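Long-range contact in fructuronate-tagaturonate epimerase UxaE from Cohnella laeviribosi in complex with 1 glycerol (PDB 6IL9), which probably interconverts fructuronate and tagaturonate as a zinc-containing epimerase with a TIM-barrel domain: residues Asn71-Gln85 / Ala143-Ala157. Numbering follows the deposited sequence.
Sequences NRLVLNRHFPFTVPQ and AYAVFQEGYTEGYGA
The far end of the Tyr155 ring comes up to Thr82, where Tyr155 OH donates to Thr82 O at 2.7 Å from above the carbonyl plane. Its CG sits between backbone N and carbonyl carbon (chi1 74°), which turns one ring face to Pro84; Pro84 CA lies 4.2 Å from the ring centroid. Tyr155 O then accepts a nearly straight bond from Gln85 N (2.9 Å). A phenylalanine in place of Tyr155 would probably keep the Pro84 packing but leave Thr82 O without its hydroxyl donor. Phe81 lies between two methyl groups. Thr152 CG2 sits over the centre of one face, 4.0 Å from the centroid, and Thr82 CG2 covers the rim of the opposite face. Phe81 O accepts from two waters; one also bonds to Gly154 N, the other to Tyr155 N. On the helices, Leu75 CD1 stands over the face of Phe147, 4.1 Å from its centroid. Phe147 in turn directs its edge at the face of Phe79, an edge-to-face pair with planes at 63°. Val31 of strand 29-36 touches both rings. The arrangement packs helix 69-78 and the chain after it against the return half of a TIM-barrel beta-alpha-beta crossover, strand 117-124 to helix 135-149 to strand 156-162.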
loop_
_atom_site.group_PDB
_atom_site.type_symbol
_atom_site.label_atom_id
_atom_site.label_comp_id
_atom_site.label_asym_id
_atom_site.label_seq_id
_atom_site.Cartn_x
_atom_site.Cartn_y
_atom_site.Cartn_z
ATOM N N ASN A 71 -15.796 -6.723 -17.287
ATOM C CA ASN A 71 -15.503 -5.673 -18.250
ATOM C C ASN A 71 -14.094 -5.124 -18.064
ATOM O O ASN A 71 -13.492 -4.641 -19.027
ATOM C CB ASN A 71 -16.542 -4.557 -18.145
ATOM C CG ASN A 71 -17.834 -4.903 -18.867
ATOM O OD1 ASN A 71 -17.847 -5.749 -19.770
ATOM N ND2 ASN A 71 -18.927 -4.249 -18.475
ATOM N N ARG A 72 -13.548 -5.203 -16.847
ATOM C CA ARG A 72 -12.152 -4.821 -16.658
ATOM C C ARG A 72 -11.227 -5.767 -17.411
ATOM O O ARG A 72 -10.225 -5.336 -17.994
ATOM C CB ARG A 72 -11.795 -4.798 -15.169
ATOM C CG ARG A 72 -10.455 -4.148 -14.870
ATOM C CD ARG A 72 -9.320 -5.187 -14.788
ATOM N NE ARG A 72 -9.392 -5.942 -13.543
ATOM C CZ ARG A 72 -8.503 -6.848 -13.155
ATOM N NH1 ARG A 72 -7.459 -7.133 -13.923
ATOM N NH2 ARG A 72 -8.663 -7.468 -11.996
ATOM N N LEU A 73 -11.552 -7.058 -17.421
ATOM C CA LEU A 73 -10.717 -8.007 -18.151
ATOM C C LEU A 73 -10.785 -7.743 -19.647
ATOM O O LEU A 73 -9.782 -7.875 -20.356
ATOM C CB LEU A 73 -11.140 -9.437 -17.822
ATOM C CG LEU A 73 -11.075 -9.810 -16.338
ATOM C CD1 LEU A 73 -11.593 -11.215 -16.089
ATOM C CD2 LEU A 73 -9.645 -9.680 -15.838
ATOM N N VAL A 74 -11.955 -7.334 -20.141
ATOM C CA VAL A 74 -12.072 -6.939 -21.542
ATOM C C VAL A 74 -11.194 -5.724 -21.829
ATOM O O VAL A 74 -10.462 -5.684 -22.828
ATOM C CB VAL A 74 -13.544 -6.670 -21.895
ATOM C CG1 VAL A 74 -13.660 -6.238 -23.344
ATOM C CG2 VAL A 74 -14.382 -7.901 -21.601
ATOM N N LEU A 75 -11.234 -4.718 -20.950
ATOM C CA LEU A 75 -10.375 -3.555 -21.155
ATOM C C LEU A 75 -8.901 -3.951 -21.116
ATOM O O LEU A 75 -8.091 -3.427 -21.889
ATOM C CB LEU A 75 -10.666 -2.479 -20.104
ATOM C CG LEU A 75 -11.994 -1.723 -20.159
ATOM C CD1 LEU A 75 -11.946 -0.537 -19.197
ATOM C CD2 LEU A 75 -12.306 -1.248 -21.561
ATOM N N ASN A 76 -8.541 -4.882 -20.225
ATOM C CA ASN A 76 -7.163 -5.358 -20.154
ATOM C C ASN A 76 -6.701 -5.920 -21.493
ATOM O O ASN A 76 -5.550 -5.716 -21.898
ATOM C CB ASN A 76 -7.027 -6.440 -19.082
ATOM C CG ASN A 76 -6.929 -5.888 -17.661
ATOM O OD1 ASN A 76 -7.000 -6.661 -16.709
ATOM N ND2 ASN A 76 -6.766 -4.574 -17.511
ATOM N N ARG A 77 -7.586 -6.642 -22.190
ATOM C CA ARG A 77 -7.194 -7.266 -23.450
ATOM C C ARG A 77 -6.948 -6.235 -24.544
ATOM O O ARG A 77 -6.037 -6.400 -25.364
ATOM C CB ARG A 77 -8.255 -8.272 -23.894
ATOM C CG ARG A 77 -8.009 -8.833 -25.302
ATOM C CD ARG A 77 -8.852 -10.071 -25.593
ATOM N NE ARG A 77 -10.276 -9.860 -25.329
ATOM C CZ ARG A 77 -10.896 -10.243 -24.216
ATOM N NH1 ARG A 77 -12.198 -10.006 -24.060
ATOM N NH2 ARG A 77 -10.216 -10.858 -23.256
ATOM N N HIS A 78 -7.738 -5.162 -24.574
ATOM C CA HIS A 78 -7.654 -4.187 -25.651
ATOM C C HIS A 78 -6.795 -2.975 -25.314
ATOM O O HIS A 78 -6.398 -2.243 -26.227
ATOM C CB HIS A 78 -9.063 -3.722 -26.043
ATOM C CG HIS A 78 -9.930 -4.824 -26.573
ATOM N ND1 HIS A 78 -10.125 -5.033 -27.922
ATOM C CD2 HIS A 78 -10.642 -5.784 -25.936
ATOM C CE1 HIS A 78 -10.922 -6.073 -28.093
ATOM N NE2 HIS A 78 -11.252 -6.546 -26.905
ATOM N N PHE A 79 -6.497 -2.742 -24.039
ATOM C CA PHE A 79 -5.737 -1.571 -23.612
ATOM C C PHE A 79 -4.673 -2.028 -22.625
ATOM O O PHE A 79 -4.906 -2.073 -21.408
ATOM C CB PHE A 79 -6.660 -0.517 -23.006
ATOM C CG PHE A 79 -7.726 -0.046 -23.948
ATOM C CD1 PHE A 79 -7.423 0.853 -24.955
ATOM C CD2 PHE A 79 -9.029 -0.519 -23.838
ATOM C CE1 PHE A 79 -8.402 1.292 -25.829
ATOM C CE2 PHE A 79 -10.015 -0.085 -24.714
ATOM C CZ PHE A 79 -9.697 0.822 -25.712
ATOM N N PRO A 80 -3.485 -2.385 -23.119
ATOM C CA PRO A 80 -2.447 -2.914 -22.222
ATOM C C PRO A 80 -2.063 -1.978 -21.081
ATOM O O PRO A 80 -1.634 -2.466 -20.029
ATOM C CB PRO A 80 -1.270 -3.165 -23.176
ATOM C CG PRO A 80 -1.944 -3.445 -24.501
ATOM C CD PRO A 80 -3.115 -2.511 -24.542
ATOM N N PHE A 81 -2.201 -0.656 -21.243
ATOM C CA PHE A 81 -1.827 0.230 -20.141
ATOM C C PHE A 81 -2.719 0.053 -18.914
ATOM O O PHE A 81 -2.352 0.535 -17.835
ATOM C CB PHE A 81 -1.830 1.699 -20.590
ATOM C CG PHE A 81 -3.204 2.295 -20.745
ATOM C CD1 PHE A 81 -3.807 2.982 -19.692
ATOM C CD2 PHE A 81 -3.888 2.184 -21.944
ATOM C CE1 PHE A 81 -5.066 3.532 -19.830
ATOM C CE2 PHE A 81 -5.158 2.728 -22.091
ATOM C CZ PHE A 81 -5.748 3.407 -21.037
ATOM N N THR A 82 -3.857 -0.634 -19.038
ATOM C CA THR A 82 -4.717 -0.928 -17.892
ATOM C C THR A 82 -4.313 -2.192 -17.144
ATOM O O THR A 82 -4.974 -2.547 -16.159
ATOM C CB THR A 82 -6.191 -1.050 -18.325
ATOM O OG1 THR A 82 -6.351 -2.177 -19.201
ATOM C CG2 THR A 82 -6.646 0.215 -19.032
ATOM N N VAL A 83 -3.259 -2.870 -17.577
ATOM C CA VAL A 83 -2.766 -4.096 -16.949
ATOM C C VAL A 83 -1.601 -3.729 -16.040
ATOM O O VAL A 83 -0.703 -3.002 -16.486
ATOM C CB VAL A 83 -2.311 -5.117 -18.008
ATOM C CG1 VAL A 83 -1.756 -6.372 -17.343
ATOM C CG2 VAL A 83 -3.461 -5.434 -18.962
ATOM N N PRO A 84 -1.563 -4.195 -14.794
ATOM C CA PRO A 84 -0.433 -3.852 -13.917
ATOM C C PRO A 84 0.885 -4.324 -14.512
ATOM O O PRO A 84 0.945 -5.351 -15.190
ATOM C CB PRO A 84 -0.744 -4.594 -12.613
ATOM C CG PRO A 84 -2.209 -4.933 -12.679
ATOM C CD PRO A 84 -2.523 -5.100 -14.135
ATOM N N GLN A 85 1.954 -3.572 -14.230
ATOM C CA GLN A 85 3.296 -3.935 -14.668
ATOM C C GLN A 85 4.290 -3.814 -13.520
ATOM O O GLN A 85 4.118 -3.011 -12.598
ATOM C CB GLN A 85 3.766 -3.056 -15.831
ATOM C CG GLN A 85 4.065 -1.622 -15.434
ATOM C CD GLN A 85 4.871 -0.896 -16.491
ATOM O OE1 GLN A 85 4.314 -0.359 -17.451
ATOM N NE2 GLN A 85 6.192 -0.887 -16.329
ATOM N N ALA A 143 -7.248 -0.349 -12.419
ATOM C CA ALA A 143 -7.330 -0.380 -13.878
ATOM C C ALA A 143 -8.334 0.640 -14.392
ATOM O O ALA A 143 -8.080 1.333 -15.386
ATOM C CB ALA A 143 -7.714 -1.784 -14.362
ATOM N N TYR A 144 -9.485 0.738 -13.737
ATOM C CA TYR A 144 -10.475 1.713 -14.168
ATOM C C TYR A 144 -9.997 3.133 -13.909
ATOM O O TYR A 144 -10.362 4.058 -14.647
ATOM C CB TYR A 144 -11.799 1.438 -13.464
ATOM C CG TYR A 144 -12.622 0.335 -14.097
ATOM C CD1 TYR A 144 -13.027 0.425 -15.423
ATOM C CD2 TYR A 144 -13.002 -0.779 -13.368
ATOM C CE1 TYR A 144 -13.791 -0.571 -16.005
ATOM C CE2 TYR A 144 -13.762 -1.791 -13.949
ATOM C CZ TYR A 144 -14.155 -1.669 -15.258
ATOM O OH TYR A 144 -14.923 -2.668 -15.821
ATOM N N ALA A 145 -9.182 3.325 -12.872
ATOM C CA ALA A 145 -8.654 4.649 -12.576
ATOM C C ALA A 145 -7.723 5.139 -13.679
ATOM O O ALA A 145 -7.822 6.292 -14.115
ATOM C CB ALA A 145 -7.926 4.634 -11.235
ATOM N N VAL A 146 -6.791 4.294 -14.130
ATOM C CA VAL A 146 -5.878 4.788 -15.163
ATOM C C VAL A 146 -6.620 4.969 -16.479
ATOM O O VAL A 146 -6.257 5.829 -17.285
ATOM C CB VAL A 146 -4.640 3.884 -15.344
ATOM C CG1 VAL A 146 -3.819 3.845 -14.070
ATOM C CG2 VAL A 146 -5.030 2.478 -15.804
ATOM N N PHE A 147 -7.670 4.178 -16.715
ATOM C CA PHE A 147 -8.485 4.377 -17.910
ATOM C C PHE A 147 -9.238 5.702 -17.833
ATOM O O PHE A 147 -9.220 6.495 -18.782
ATOM C CB PHE A 147 -9.452 3.198 -18.077
ATOM C CG PHE A 147 -10.210 3.193 -19.388
ATOM C CD1 PHE A 147 -9.647 2.650 -20.534
ATOM C CD2 PHE A 147 -11.492 3.709 -19.454
ATOM C CE1 PHE A 147 -10.349 2.643 -21.734
ATOM C CE2 PHE A 147 -12.200 3.707 -20.654
ATOM C CZ PHE A 147 -11.625 3.168 -21.789
ATOM N N GLN A 148 -9.878 5.967 -16.693
ATOM C CA GLN A 148 -10.608 7.216 -16.502
ATOM C C GLN A 148 -9.727 8.433 -16.737
ATOM O O GLN A 148 -10.164 9.420 -17.344
ATOM C CB GLN A 148 -11.185 7.265 -15.094
ATOM C CG GLN A 148 -11.914 8.560 -14.780
ATOM C CD GLN A 148 -12.466 8.576 -13.374
ATOM O OE1 GLN A 148 -13.013 7.579 -12.898
ATOM N NE2 GLN A 148 -12.330 9.706 -12.704
ATOM N N GLU A 149 -8.489 8.389 -16.250
ATOM C CA GLU A 149 -7.574 9.516 -16.311
ATOM C C GLU A 149 -6.653 9.483 -17.518
ATOM O O GLU A 149 -5.817 10.385 -17.661
ATOM C CB GLU A 149 -6.726 9.567 -15.037
ATOM C CG GLU A 149 -7.527 9.771 -13.776
ATOM C CD GLU A 149 -8.174 11.142 -13.718
ATOM O OE1 GLU A 149 -7.597 12.101 -14.282
ATOM O OE2 GLU A 149 -9.260 11.249 -13.116
ATOM N N GLY A 150 -6.780 8.478 -18.379
ATOM C CA GLY A 150 -5.924 8.383 -19.547
ATOM C C GLY A 150 -4.456 8.347 -19.189
ATOM O O GLY A 150 -3.636 9.004 -19.846
ATOM N N TYR A 151 -4.112 7.620 -18.134
ATOM C CA TYR A 151 -2.741 7.543 -17.635
ATOM C C TYR A 151 -2.127 6.268 -18.189
ATOM O O TYR A 151 -2.436 5.169 -17.725
ATOM C CB TYR A 151 -2.731 7.551 -16.114
ATOM C CG TYR A 151 -1.354 7.483 -15.489
ATOM C CD1 TYR A 151 -0.620 8.641 -15.272
ATOM C CD2 TYR A 151 -0.820 6.269 -15.070
ATOM C CE1 TYR A 151 0.636 8.590 -14.681
ATOM C CE2 TYR A 151 0.440 6.203 -14.472
ATOM C CZ TYR A 151 1.154 7.374 -14.281
ATOM O OH TYR A 151 2.398 7.321 -13.693
ATOM N N THR A 152 -1.254 6.416 -19.186
ATOM C CA THR A 152 -0.713 5.276 -19.912
ATOM C C THR A 152 0.708 4.925 -19.502
ATOM O O THR A 152 1.294 4.010 -20.088
ATOM C CB THR A 152 -0.752 5.545 -21.423
ATOM O OG1 THR A 152 0.154 6.611 -21.739
ATOM C CG2 THR A 152 -2.152 5.936 -21.857
ATOM N N GLU A 153 1.272 5.619 -18.511
ATOM C CA GLU A 153 2.662 5.413 -18.123
ATOM C C GLU A 153 2.896 4.111 -17.368
ATOM O O GLU A 153 4.051 3.704 -17.225
ATOM C CB GLU A 153 3.149 6.582 -17.262
ATOM C CG GLU A 153 3.496 7.827 -18.056
ATOM C CD GLU A 153 2.289 8.471 -18.686
ATOM O OE1 GLU A 153 1.274 8.654 -17.977
ATOM O OE2 GLU A 153 2.346 8.796 -19.894
ATOM N N GLY A 154 1.855 3.468 -16.872
ATOM C CA GLY A 154 2.005 2.196 -16.182
ATOM C C GLY A 154 1.779 2.315 -14.686
ATOM O O GLY A 154 2.193 3.289 -14.047
ATOM N N TYR A 155 1.130 1.306 -14.116
ATOM C CA TYR A 155 0.912 1.236 -12.678
ATOM C C TYR A 155 1.190 -0.183 -12.207
ATOM O O TYR A 155 1.116 -1.141 -12.980
ATOM C CB TYR A 155 -0.522 1.652 -12.286
ATOM C CG TYR A 155 -1.555 0.606 -12.632
ATOM C CD1 TYR A 155 -2.129 0.567 -13.896
ATOM C CD2 TYR A 155 -1.965 -0.339 -11.691
ATOM C CE1 TYR A 155 -3.065 -0.403 -14.220
ATOM C CE2 TYR A 155 -2.886 -1.305 -12.008
ATOM C CZ TYR A 155 -3.432 -1.331 -13.274
ATOM O OH TYR A 155 -4.357 -2.303 -13.574
ATOM N N GLY A 156 1.502 -0.303 -10.918
ATOM C CA GLY A 156 1.779 -1.590 -10.314
ATOM C C GLY A 156 0.705 -2.081 -9.362
ATOM O O GLY A 156 -0.154 -1.314 -8.922
ATOM N N ALA A 157 0.758 -3.368 -9.024
ATOM C CA ALA A 157 -0.183 -3.997 -8.102
ATOM C C ALA A 157 0.597 -4.847 -7.112
ATOM O O ALA A 157 1.319 -5.766 -7.518
ATOM C CB ALA A 157 -1.207 -4.860 -8.856
HETATM O O HOH W 1 -1.041 2.983 -16.957
HETATM O O HOH W 2 0.050 -0.436 -16.394
#